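Local coordinates for glycerol dehydrogenase (Bacillus coagulans, PDB 6CSJ), which probably oxidises glycerol and related polyols with NAD+, and in this double mutant has acquired D-lactate dehydrogenase activity, at residues 23-28 with 50-55; 259-262 with 266-269; 211-216 with 227-232; 144-149 with 244-249; 62-65 with 71-74. The protein carries 2 engineered substitutions. One frame throughout, in Å; residues are numbered along the deposited sequence.

Contact 1: 23-28 with 50-55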
# COMPACT_ATOMS: atom_id res chain seq x y z
N ALA A 23 24.49 -3.53 8.11
CA ALA A 23 25.00 -4.35 7.00
C ALA A 23 24.40 -3.91 5.65
O ALA A 23 25.12 -3.89 4.64
CB ALA A 23 24.74 -5.83 7.25
N TYR A 24 23.12 -3.54 5.65
CA TYR A 24 22.44 -3.08 4.43
C TYR A 24 22.83 -1.64 4.03
O TYR A 24 23.16 -1.40 2.86
CB TYR A 24 20.91 -3.25 4.54
CG TYR A 24 20.50 -4.70 4.75
CD1 TYR A 24 20.80 -5.67 3.79
CD2 TYR A 24 19.85 -5.11 5.92
CE1 TYR A 24 20.46 -7.01 3.98
CE2 TYR A 24 19.50 -6.44 6.12
CZ TYR A 24 19.82 -7.39 5.15
OH TYR A 24 19.47 -8.71 5.34
N THR A 25 22.84 -0.70 4.98
CA THR A 25 23.26 0.68 4.66
C THR A 25 24.71 0.75 4.19
O THR A 25 25.02 1.51 3.27
CB THR A 25 23.07 1.70 5.82
OG1 THR A 25 23.93 1.40 6.92
CG2 THR A 25 21.62 1.75 6.27
N GLU A 26 25.59 -0.06 4.79
CA GLU A 26 27.00 -0.17 4.37
C GLU A 26 27.20 -0.62 2.91
O GLU A 26 28.19 -0.25 2.30
CB GLU A 26 27.79 -1.09 5.34
CG GLU A 26 28.02 -0.56 6.76
CD GLU A 26 28.80 0.74 6.85
OE1 GLU A 26 29.53 1.10 5.90
OE2 GLU A 26 28.66 1.41 7.90
N ARG A 27 26.28 -1.40 2.35
CA ARG A 27 26.33 -1.77 0.92
C ARG A 27 26.09 -0.60 -0.03
O ARG A 27 26.53 -0.64 -1.17
CB ARG A 27 25.31 -2.87 0.59
CG ARG A 27 25.57 -4.21 1.26
CD ARG A 27 24.63 -5.26 0.70
NE ARG A 27 24.47 -6.43 1.56
CZ ARG A 27 23.74 -7.51 1.24
NH1 ARG A 27 23.08 -7.58 0.08
NH2 ARG A 27 23.66 -8.53 2.09
N LEU A 28 25.36 0.42 0.44
CA LEU A 28 24.99 1.59 -0.37
C LEU A 28 25.82 2.83 -0.09
O LEU A 28 26.00 3.64 -0.99
CB LEU A 28 23.51 1.92 -0.15
CG LEU A 28 22.55 0.81 -0.57
CD1 LEU A 28 21.13 1.14 -0.12
CD2 LEU A 28 22.63 0.57 -2.07
N GLU A 50 22.22 -0.63 18.26
CA GLU A 50 23.00 -1.87 18.46
C GLU A 50 23.52 -2.48 17.16
O GLU A 50 24.53 -3.14 17.16
CB GLU A 50 22.22 -2.90 19.29
CG GLU A 50 22.15 -2.51 20.77
CD GLU A 50 21.41 -3.49 21.65
OE1 GLU A 50 20.39 -4.05 21.22
OE2 GLU A 50 21.92 -3.75 22.77
N SER A 51 22.79 -2.29 16.06
CA SER A 51 23.24 -2.74 14.72
C SER A 51 24.53 -2.08 14.27
O SER A 51 25.32 -2.69 13.55
CB SER A 51 22.16 -2.52 13.66
OG SER A 51 22.66 -2.74 12.36
N TYR A 52 24.74 -0.82 14.67
CA TYR A 52 25.94 -0.05 14.30
C TYR A 52 27.11 -0.14 15.32
O TYR A 52 28.05 0.62 15.21
CB TYR A 52 25.54 1.41 14.01
CG TYR A 52 24.75 1.58 12.73
CD1 TYR A 52 25.40 1.73 11.51
CD2 TYR A 52 23.36 1.60 12.74
CE1 TYR A 52 24.69 1.88 10.32
CE2 TYR A 52 22.63 1.75 11.57
CZ TYR A 52 23.30 1.89 10.36
OH TYR A 52 22.59 2.04 9.19
N ALA A 53 27.11 -1.09 16.24
CA ALA A 53 28.26 -1.39 17.11
C ALA A 53 29.57 -1.56 16.32
O ALA A 53 29.64 -2.35 15.38
CB ALA A 53 28.03 -2.62 17.97
N GLY A 54 30.58 -0.78 16.67
CA GLY A 54 31.86 -0.82 15.96
C GLY A 54 31.88 -0.06 14.66
O GLY A 54 32.92 0.03 14.00
N LYS A 55 30.79 0.62 14.29
CA LYS A 55 30.60 1.34 13.02
C LYS A 55 29.95 2.65 13.40
O LYS A 55 29.17 3.17 12.61
CB LYS A 55 29.50 0.60 12.19
CG LYS A 55 29.73 -0.89 11.90
CD LYS A 55 30.78 -1.01 10.77
CE LYS A 55 31.27 -2.41 10.55
NZ LYS A 55 30.14 -3.36 10.35

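Contact 2: 259-262 with 266-269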
# COMPACT_ATOMS: atom_id res chain seq x y z
N GLY A 259 -13.08 7.95 -4.61
CA GLY A 259 -14.42 8.52 -4.56
C GLY A 259 -15.11 8.43 -3.20
O GLY A 259 -15.92 9.30 -2.86
N LEU A 260 -14.81 7.39 -2.43
CA LEU A 260 -15.41 7.21 -1.11
C LEU A 260 -15.02 8.30 -0.09
O LEU A 260 -15.68 8.42 0.95
CB LEU A 260 -15.10 5.81 -0.55
CG LEU A 260 -15.94 4.68 -1.23
CD1 LEU A 260 -15.36 3.33 -0.97
CD2 LEU A 260 -17.37 4.67 -0.73
N THR A 261 -13.98 9.10 -0.39
CA THR A 261 -13.58 10.24 0.47
C THR A 261 -14.74 11.23 0.70
O THR A 261 -14.81 11.88 1.73
CB THR A 261 -12.37 10.99 -0.09
OG1 THR A 261 -11.85 11.83 0.93
CG2 THR A 261 -12.77 11.86 -1.27
N VAL A 262 -15.64 11.33 -0.29
CA VAL A 262 -16.89 12.10 -0.19
C VAL A 262 -17.73 11.71 1.02
O VAL A 262 -18.36 12.56 1.63
CB VAL A 262 -17.74 11.91 -1.48
CG1 VAL A 262 -19.16 12.46 -1.31
CG2 VAL A 262 -17.06 12.55 -2.69
N THR A 266 -16.53 7.28 6.27
CA THR A 266 -15.51 6.30 5.86
C THR A 266 -14.07 6.75 6.10
O THR A 266 -13.16 5.95 5.86
CB THR A 266 -15.64 5.93 4.37
OG1 THR A 266 -15.22 7.04 3.55
CG2 THR A 266 -17.06 5.55 4.04
N HIS A 267 -13.86 7.98 6.55
CA HIS A 267 -12.50 8.48 6.85
C HIS A 267 -11.79 7.72 7.98
O HIS A 267 -10.57 7.62 7.98
CB HIS A 267 -12.50 9.99 7.14
CG HIS A 267 -12.86 10.84 5.96
ND1 HIS A 267 -13.19 12.17 6.08
CD2 HIS A 267 -12.97 10.54 4.65
CE1 HIS A 267 -13.46 12.66 4.88
NE2 HIS A 267 -13.33 11.69 3.99
N HIS A 268 -12.54 7.16 8.93
CA HIS A 268 -11.96 6.33 9.99
C HIS A 268 -11.51 4.92 9.51
O HIS A 268 -10.84 4.21 10.26
CB HIS A 268 -12.93 6.24 11.19
CG HIS A 268 -14.00 5.20 11.05
ND1 HIS A 268 -15.14 5.41 10.30
CD2 HIS A 268 -14.11 3.95 11.56
CE1 HIS A 268 -15.91 4.33 10.37
NE2 HIS A 268 -15.30 3.43 11.12
N MET A 269 -11.90 4.50 8.31
CA MET A 269 -11.47 3.22 7.74
C MET A 269 -10.13 3.39 7.04
O MET A 269 -9.86 4.41 6.41
CB MET A 269 -12.49 2.69 6.73
CG MET A 269 -13.91 2.55 7.25
SD MET A 269 -14.08 1.50 8.70
CE MET A 269 -13.71 -0.13 8.04

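Contact 3: 211-216 with 227-232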
# COMPACT_ATOMS: atom_id res chain seq x y z
N ILE A 211 -6.08 -15.72 -0.55
CA ILE A 211 -7.13 -16.74 -0.39
C ILE A 211 -6.62 -17.94 0.43
O ILE A 211 -7.27 -18.35 1.39
CB ILE A 211 -7.71 -17.21 -1.77
CG1 ILE A 211 -8.34 -16.05 -2.55
CG2 ILE A 211 -8.73 -18.35 -1.60
CD1 ILE A 211 -9.37 -15.23 -1.79
N LEU A 212 -5.45 -18.46 0.08
CA LEU A 212 -4.87 -19.62 0.78
C LEU A 212 -4.34 -19.34 2.19
O LEU A 212 -4.44 -20.21 3.06
CB LEU A 212 -3.76 -20.25 -0.09
CG LEU A 212 -4.22 -20.86 -1.43
CD1 LEU A 212 -3.04 -21.20 -2.34
CD2 LEU A 212 -5.09 -22.10 -1.21
N GLU A 213 -3.78 -18.15 2.41
CA GLU A 213 -2.97 -17.85 3.60
C GLU A 213 -3.52 -16.79 4.56
O GLU A 213 -3.07 -16.72 5.70
CB GLU A 213 -1.57 -17.41 3.18
CG GLU A 213 -0.83 -18.38 2.26
CD GLU A 213 -0.34 -19.61 2.98
OE1 GLU A 213 0.39 -19.47 3.98
OE2 GLU A 213 -0.67 -20.73 2.54
N GLY A 214 -4.47 -15.97 4.11
CA GLY A 214 -4.90 -14.80 4.90
C GLY A 214 -5.41 -15.11 6.29
O GLY A 214 -5.01 -14.46 7.26
N LEU A 215 -6.29 -16.11 6.37
CA LEU A 215 -6.91 -16.51 7.63
C LEU A 215 -5.86 -17.08 8.59
O LEU A 215 -5.80 -16.67 9.75
CB LEU A 215 -8.03 -17.54 7.41
CG LEU A 215 -8.71 -18.10 8.68
CD1 LEU A 215 -9.36 -17.01 9.50
CD2 LEU A 215 -9.70 -19.21 8.34
N LYS A 216 -5.03 -18.01 8.11
CA LYS A 216 -3.94 -18.57 8.91
C LYS A 216 -3.00 -17.49 9.45
O LYS A 216 -2.54 -17.57 10.60
CB LYS A 216 -3.12 -19.58 8.10
CG LYS A 216 -3.83 -20.89 7.83
CD LYS A 216 -2.87 -21.90 7.22
CE LYS A 216 -2.59 -21.63 5.75
NZ LYS A 216 -1.45 -22.44 5.24
N THR A 227 4.28 -16.70 12.03
CA THR A 227 4.37 -18.01 11.38
C THR A 227 4.72 -17.81 9.91
O THR A 227 4.70 -16.68 9.41
CB THR A 227 3.04 -18.76 11.46
OG1 THR A 227 2.04 -18.04 10.72
CG2 THR A 227 2.58 -18.93 12.91
N GLU A 228 5.01 -18.90 9.20
CA GLU A 228 5.28 -18.83 7.77
C GLU A 228 4.09 -18.28 6.95
O GLU A 228 4.28 -17.70 5.87
CB GLU A 228 5.75 -20.20 7.26
CG GLU A 228 5.97 -20.35 5.76
CD GLU A 228 7.04 -19.43 5.20
OE1 GLU A 228 7.83 -18.84 5.95
OE2 GLU A 228 7.11 -19.29 3.97
N ALA A 229 2.87 -18.44 7.46
CA ALA A 229 1.69 -17.83 6.84
C ALA A 229 1.79 -16.32 6.91
O ALA A 229 1.46 -15.63 5.94
CB ALA A 229 0.41 -18.31 7.51
N VAL A 230 2.23 -15.80 8.05
CA VAL A 230 2.43 -14.36 8.22
C VAL A 230 3.54 -13.88 7.28
O VAL A 230 3.39 -12.85 6.65
CB VAL A 230 2.72 -13.97 9.69
CG1 VAL A 230 3.02 -12.48 9.81
CG2 VAL A 230 1.52 -14.32 10.55
N GLU A 231 4.63 -14.65 7.18
CA GLU A 231 5.71 -14.35 6.24
C GLU A 231 5.21 -14.24 4.80
O GLU A 231 5.55 -13.29 4.10
CB GLU A 231 6.85 -15.40 6.32
CG GLU A 231 7.63 -15.41 7.64
CD GLU A 231 8.70 -14.32 7.77
OE1 GLU A 231 9.17 -13.76 6.75
OE2 GLU A 231 9.10 -14.03 8.92
N LYS A 232 4.38 -15.19 4.36
CA LYS A 232 3.88 -15.17 2.98
C LYS A 232 2.94 -14.00 2.71
O LYS A 232 2.97 -13.43 1.62
CB LYS A 232 3.19 -16.49 2.63
CG LYS A 232 4.15 -17.62 2.36
CD LYS A 232 3.39 -18.89 2.04
CE LYS A 232 4.29 -20.10 1.88
NZ LYS A 232 3.48 -21.33 2.11

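Contact 4: 144-149 with 244-249. Engineered in segment 244-249: Ser245 (natural residue Phe).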
# COMPACT_ATOMS: atom_id res chain seq x y z
N PRO A 144 11.79 9.07 -10.06
CA PRO A 144 12.42 8.38 -11.20
C PRO A 144 12.70 6.90 -10.96
O PRO A 144 12.72 6.11 -11.92
CB PRO A 144 13.76 9.12 -11.38
CG PRO A 144 13.62 10.38 -10.62
CD PRO A 144 12.65 10.14 -9.52
N LEU A 145 12.93 6.53 -9.70
CA LEU A 145 13.26 5.15 -9.34
C LEU A 145 12.44 4.68 -8.13
O LEU A 145 12.11 5.46 -7.24
CB LEU A 145 14.75 5.05 -9.01
CG LEU A 145 15.76 5.40 -10.12
CD1 LEU A 145 17.17 5.37 -9.55
CD2 LEU A 145 15.67 4.47 -11.33
N ASN A 146 12.13 3.38 -8.12
CA ASN A 146 11.62 2.74 -6.92
C ASN A 146 12.72 2.76 -5.87
O ASN A 146 13.89 2.72 -6.22
CB ASN A 146 11.22 1.29 -7.20
CG ASN A 146 10.05 1.16 -8.16
OD1 ASN A 146 10.21 1.33 -9.36
ND2 ASN A 146 8.88 0.84 -7.63
N PRO A 147 12.36 2.80 -4.58
CA PRO A 147 13.38 2.83 -3.52
C PRO A 147 14.39 1.72 -3.70
O PRO A 147 14.03 0.61 -4.12
CB PRO A 147 12.57 2.60 -2.23
CG PRO A 147 11.20 2.16 -2.67
CD PRO A 147 10.99 2.79 -4.01
N THR A 148 15.66 2.01 -3.39
CA THR A 148 16.75 1.07 -3.63
C THR A 148 16.52 -0.27 -2.91
O THR A 148 16.53 -1.31 -3.55
CB THR A 148 18.12 1.67 -3.24
OG1 THR A 148 18.14 3.08 -3.54
CG2 THR A 148 19.27 0.99 -4.00
N PHE A 149 16.30 -0.23 -1.59
CA PHE A 149 15.99 -1.43 -0.79
C PHE A 149 14.66 -1.22 -0.07
O PHE A 149 14.38 -0.13 0.43
CB PHE A 149 17.01 -1.74 0.33
CG PHE A 149 18.43 -2.01 -0.12
CD1 PHE A 149 18.80 -2.22 -1.45
CD2 PHE A 149 19.43 -2.12 0.86
CE1 PHE A 149 20.13 -2.47 -1.80
CE2 PHE A 149 20.75 -2.37 0.51
CZ PHE A 149 21.10 -2.55 -0.82
N GLY A 244 2.73 -5.86 -8.61
CA GLY A 244 1.50 -6.18 -9.31
C GLY A 244 0.66 -4.97 -9.65
O GLY A 244 0.14 -4.88 -10.76
N SER A 245 0.50 -4.03 -8.71
CA SER A 245 -0.33 -2.87 -8.98
C SER A 245 0.42 -1.79 -9.77
O SER A 245 -0.11 -1.28 -10.75
CB SER A 245 -0.98 -2.31 -7.71
OG SER A 245 -0.01 -2.02 -6.75
N GLU A 246 1.65 -1.47 -9.37
CA GLU A 246 2.42 -0.44 -10.06
C GLU A 246 2.81 -0.84 -11.49
O GLU A 246 2.77 0.01 -12.38
CB GLU A 246 3.68 -0.05 -9.26
CG GLU A 246 4.41 1.17 -9.82
CD GLU A 246 5.72 1.46 -9.11
OE1 GLU A 246 6.59 0.56 -9.04
OE2 GLU A 246 5.89 2.61 -8.63
N SER A 247 3.22 -2.09 -11.71
CA SER A 247 3.59 -2.57 -13.06
C SER A 247 2.50 -3.39 -13.77
O SER A 247 2.70 -3.80 -14.93
CB SER A 247 4.91 -3.36 -13.01
OG SER A 247 6.00 -2.55 -12.58
N GLY A 248 1.37 -3.63 -13.10
CA GLY A 248 0.22 -4.33 -13.71
C GLY A 248 -1.00 -3.46 -13.97
O GLY A 248 -1.80 -3.78 -14.85
N GLY A 249 -1.17 -2.39 -13.20
CA GLY A 249 -2.18 -1.37 -13.47
C GLY A 249 -3.19 -1.26 -12.36
O GLY A 249 -3.55 -2.26 -11.75

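Contact 5: 62-65 with 71-74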
# COMPACT_ATOMS: atom_id res chain seq x y z
N ALA A 62 17.43 10.84 12.95
CA ALA A 62 16.78 12.13 12.80
C ALA A 62 15.31 11.96 13.13
O ALA A 62 14.67 11.03 12.64
CB ALA A 62 16.94 12.64 11.38
N LEU A 63 14.79 12.85 13.97
CA LEU A 63 13.40 12.81 14.40
C LEU A 63 12.50 13.39 13.31
O LEU A 63 12.66 14.54 12.90
CB LEU A 63 13.21 13.56 15.72
CG LEU A 63 11.81 13.57 16.34
CD1 LEU A 63 11.40 12.17 16.74
CD2 LEU A 63 11.72 14.52 17.52
N PHE A 64 11.54 12.59 12.86
CA PHE A 64 10.53 12.99 11.86
C PHE A 64 9.34 13.63 12.58
O PHE A 64 8.87 13.10 13.58
CB PHE A 64 10.09 11.74 11.08
CG PHE A 64 9.00 11.96 10.07
CD1 PHE A 64 9.14 12.91 9.07
CD2 PHE A 64 7.85 11.17 10.08
CE1 PHE A 64 8.13 13.10 8.12
CE2 PHE A 64 6.84 11.35 9.14
CZ PHE A 64 6.98 12.31 8.16
N GLY A 65 8.87 14.77 12.07
CA GLY A 65 7.74 15.50 12.66
C GLY A 65 6.38 14.83 12.50
O GLY A 65 5.43 15.21 13.19
N PRO A 71 8.07 21.46 3.61
CA PRO A 71 8.96 22.02 4.65
C PRO A 71 9.74 20.96 5.43
O PRO A 71 10.95 21.11 5.62
CB PRO A 71 7.99 22.77 5.57
CG PRO A 71 6.86 23.15 4.67
CD PRO A 71 6.70 22.01 3.72
N GLU A 72 9.06 19.90 5.85
CA GLU A 72 9.71 18.81 6.58
C GLU A 72 10.71 18.05 5.69
O GLU A 72 11.78 17.68 6.15
CB GLU A 72 8.65 17.88 7.20
CG GLU A 72 9.18 16.70 8.02
CD GLU A 72 9.91 17.08 9.31
OE1 GLU A 72 9.99 18.27 9.67
OE2 GLU A 72 10.41 16.16 9.99
N ILE A 73 10.39 17.86 4.41
CA ILE A 73 11.34 17.27 3.45
C ILE A 73 12.58 18.14 3.27
O ILE A 73 13.71 17.63 3.25
CB ILE A 73 10.68 16.96 2.08
CG1 ILE A 73 9.66 15.82 2.22
CG2 ILE A 73 11.71 16.59 1.01
CD1 ILE A 73 8.61 15.78 1.13
N GLU A 74 12.38 19.46 3.12
CA GLU A 74 13.51 20.39 2.98
C GLU A 74 14.39 20.42 4.24
O GLU A 74 15.62 20.38 4.12
CB GLU A 74 13.03 21.82 2.64
CG GLU A 74 14.15 22.78 2.19
CD GLU A 74 13.85 24.26 2.48
OE1 GLU A 74 12.70 24.65 2.21
OE2 GLU A 74 14.73 25.02 2.98

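Contact 1: 23-28 with 50-55
Thr25 and Tyr52 meet through their hydroxyls, and this is the one hydrogen bond between segments 23-28 and 50-55. Thr25 OG1 lies 2.7 Å from Tyr52 OH, and either oxygen could be the donor. OG1 sits at the edge of the tyrosine ring, near its plane. Thr25 OG1 is held between its own backbone N and carbonyl carbon (chi1 66°). There it can also make a weak hydrogen bond to Ser22 O, one turn back in the helix. A neighbouring bond joins Ser22 OG to Ser51 O.

Packing adds to the polar pair. The Thr25 methyl lies against the same phenol oxygen, with Thr25 CG2 3.1 Å from Tyr52 OH. The ring itself stacks with Tyr59 and touches Ala32 and Ile34 of the parallel sheet. Tyr52 packs between helix 21-28 and strand 32-36 of a Rossmann-like alpha/beta domain, which in this family holds the nucleotide.

The charged pair is looser. Glu26 OE2 comes to 4.3 Å from Lys55 CD, whereas Lys55 NZ is 5.6 Å from Glu26 OE2, too far for a salt bridge. Lys55 ends a type II beta turn begun by Tyr52, closed by Lys55 N to Tyr52 O.

The chemistry implies a division of labour. The buried hydroxyl pair fixes the end of the tyrosine, while the outer Glu26 and Lys55 attract each other at most weakly.

Contact 2: 259-262 with 266-269
His267 turns its CG to the side opposite its carbonyl carbon (chi1 -67°), and this swings the imidazole edge over to the backbone of Thr261. Thr266 holds OG1 between its backbone N and carbonyl carbon (chi1 71°), facing the carbonyl oxygen of Leu260. Both groups belong to the loop that joins helix 252-259 to helix 271-285. The loop lies in the helical part of the chain, which follows the nucleotide-binding domain in iron-containing alcohol dehydrogenases. Residues 266-269 form a type I beta turn, closed by Met269 N to Thr266 O.

Thr266 OG1 lies 3.0 Å from Leu260 O. Leu263 O is a second acceptor within its reach and its strongest polar partner, so the single proton cannot be assigned to Leu260 O with confidence. Two backbone carbonyls thus gather round one buried hydroxyl. Leu312 and Val314 pack against the threonine, and Leu312 also meets Leu260.

The histidine works on the exposed side. Its NE2 donates to Thr261 O, which it meets in the carbonyl plane on a lone pair. The bond is bent, 142° at the hydrogen, in part because the acceptor lies out of the ring plane. The Thr261 hydroxyl adds a weak hydrogen bond to the same nitrogen, in which the donor is not settled: Thr261 OG1 to His267 NE2 is 3.4 Å, against 2.7 Å from His267 NE2 to Thr261 O.

Contact 3: 211-216 with 227-232
Glu213 and Ala229 mark the closest backbone approach of two helix segments whose axes come within 8.5 Å and run at 125° to each other. Their CA atoms are 5.7 Å apart, close enough for the glutamate to lie directly on the other helix. Segment 211-216 is kinked, and the backbone N of Leu215 and of Lys216 lacks a bond to the turn before.

The Glu213 chain is bent at chi2 (-74°). The bend lays the carboxylate over the start of the second helix. Glu213 OE1 is 3.5 Å from Ala229 CA. The same oxygen touches the aliphatic part of a lysine, with Glu213 OE1 3.6 Å from Lys232 CD. The two chains cross at a slant. The charged end of the lysine stays farther off, with Lys232 NZ 4.1 Å from Glu213 OE1, so the pair is an attraction of opposite charges beyond salt-bridge range.

These residues join helix 197-221 to helix 228-248, consecutive helices of the all-helical part of the chain. The small side chain of Ala229 is consistent with so close an approach. Ala229 CB is 3.8 Å from Lys216 CB and also touches Glu213. Val230 faces the other way and packs on Ala217 and Ala220.

The other carboxylate oxygen turns back to its own helix. Lys216 NZ lies 3.3 Å from Glu213 OE2, a salt bridge with a weak hydrogen bond. Thr227 occupies the N-cap position of helix 228-248, where its OG1 accepts weakly from Val230 N.

Contact 4: 144-149 with 244-249
The amide of Asn146 and the carboxylate of Glu246 meet with their planes 83° apart, almost at right angles. The contact is made at the edges of both groups. Glu246 OE1 lies in the plane of the amide and is approached on its syn lone pair, the side of the other oxygen.

The bond is short and nearly straight: Asn146 ND2 to Glu246 OE1 is 2.7 Å, with an angle of 173° at the hydrogen. The side chains come from opposite directions. Glu246 is fully extended, with CG anti to its backbone N (chi1 -171°), and spans the distance from its helix. The CA atoms of the two residues stay 10.2 Å apart.

Each group has further partners. Asn146 ND2 also donates to Thr124 O, its strongest polar partner, while Glu246 OE2 accepts from Ala126 N. The segment 124-126 thus bridges both residues. Thr6 OG1 makes a weak hydrogen bond with Asn146 OD1.

A leucine in place of Asn146 would probably leave Glu246 OE1 and Thr124 O without this donor, and the carboxylate held less firmly, chiefly through OE2 and Ala126 N.

Ser245, an engineered residue in place of phenylalanine, is next to Glu246. It takes no part in the bond, and its hydroxyl is hydrogen-bonded to Ser241 O. The arrangement is a polar bridge between two domains: the loop before strand 149-153 of the Rossmann-like sheet meets the end of helix 228-248 in the helical domain. In this family the active site lies in the cleft between these domains.

Contact 5: 62-65 with 71-74
Glu72 grips the backbone of Gly65 from the first turn of helix 70-82, and this is the tight part of the contact. Gly65 N donates to Glu72 OE2 over 2.9 Å, with an angle of 165° at the hydrogen. The donor comes from above the carboxylate, 58° out of its plane. The Glu72 chain leaves with CG anti to the backbone N and then bends at chi2 (66°), which carries the oxygen back to the strand end.

The Phe64 ring packs against the same chain. Phe64 CD1 lies 3.6 Å from Glu72 OE2, and Phe64 CE1 is 3.8 Å from Glu72 CG. The oxygen meets the ring obliquely. Phe64 is buried and packs on Thr96 and Thr99 of helix 94-106 and on Leu76.

The contact closes the short loop from strand 59-63, an outermost strand of the parallel six-stranded sheet, into helix 70-82. It is a strand-to-helix connection of the Rossmann-like fold.

Toward solvent the contact thins out. Leu63 and Gly65 are exposed, and Leu63 O stays 4.0 Å from Glu72 OE2. A charged residue ties this side together. Arg75, the strongest polar partner of Glu72, forms a salt bridge from NH2 to OE2, the same oxygen that takes the Gly65 amide. Arg75 NH2 also makes a hydrogen bond with Leu63 O. A valine in place of Glu72 is likely to leave Arg75 without its charge mate and Gly65 N without its acceptor.

Overall arrangement
From the N terminus, contact 1 closes the first loop, bringing the end of helix 38-51 back to helix 21-28. Contact 5 follows in series and closes the short loop from strand 59-63 into helix 70-82. Both lie in the Rossmann-like domain, their centres about 23 Å apart. Contact 4 spans far more chain, from the loop before strand 149-153 to the end of helix 228-248, and joins the two domains. Contact 3 lies within that span and shares helix 228-248. Contact 2 comes last, in a loop of the helical domain. No contacts cross. Contacts 1 and 4 touch directly, where Tyr24 and Leu28 pack on Phe149.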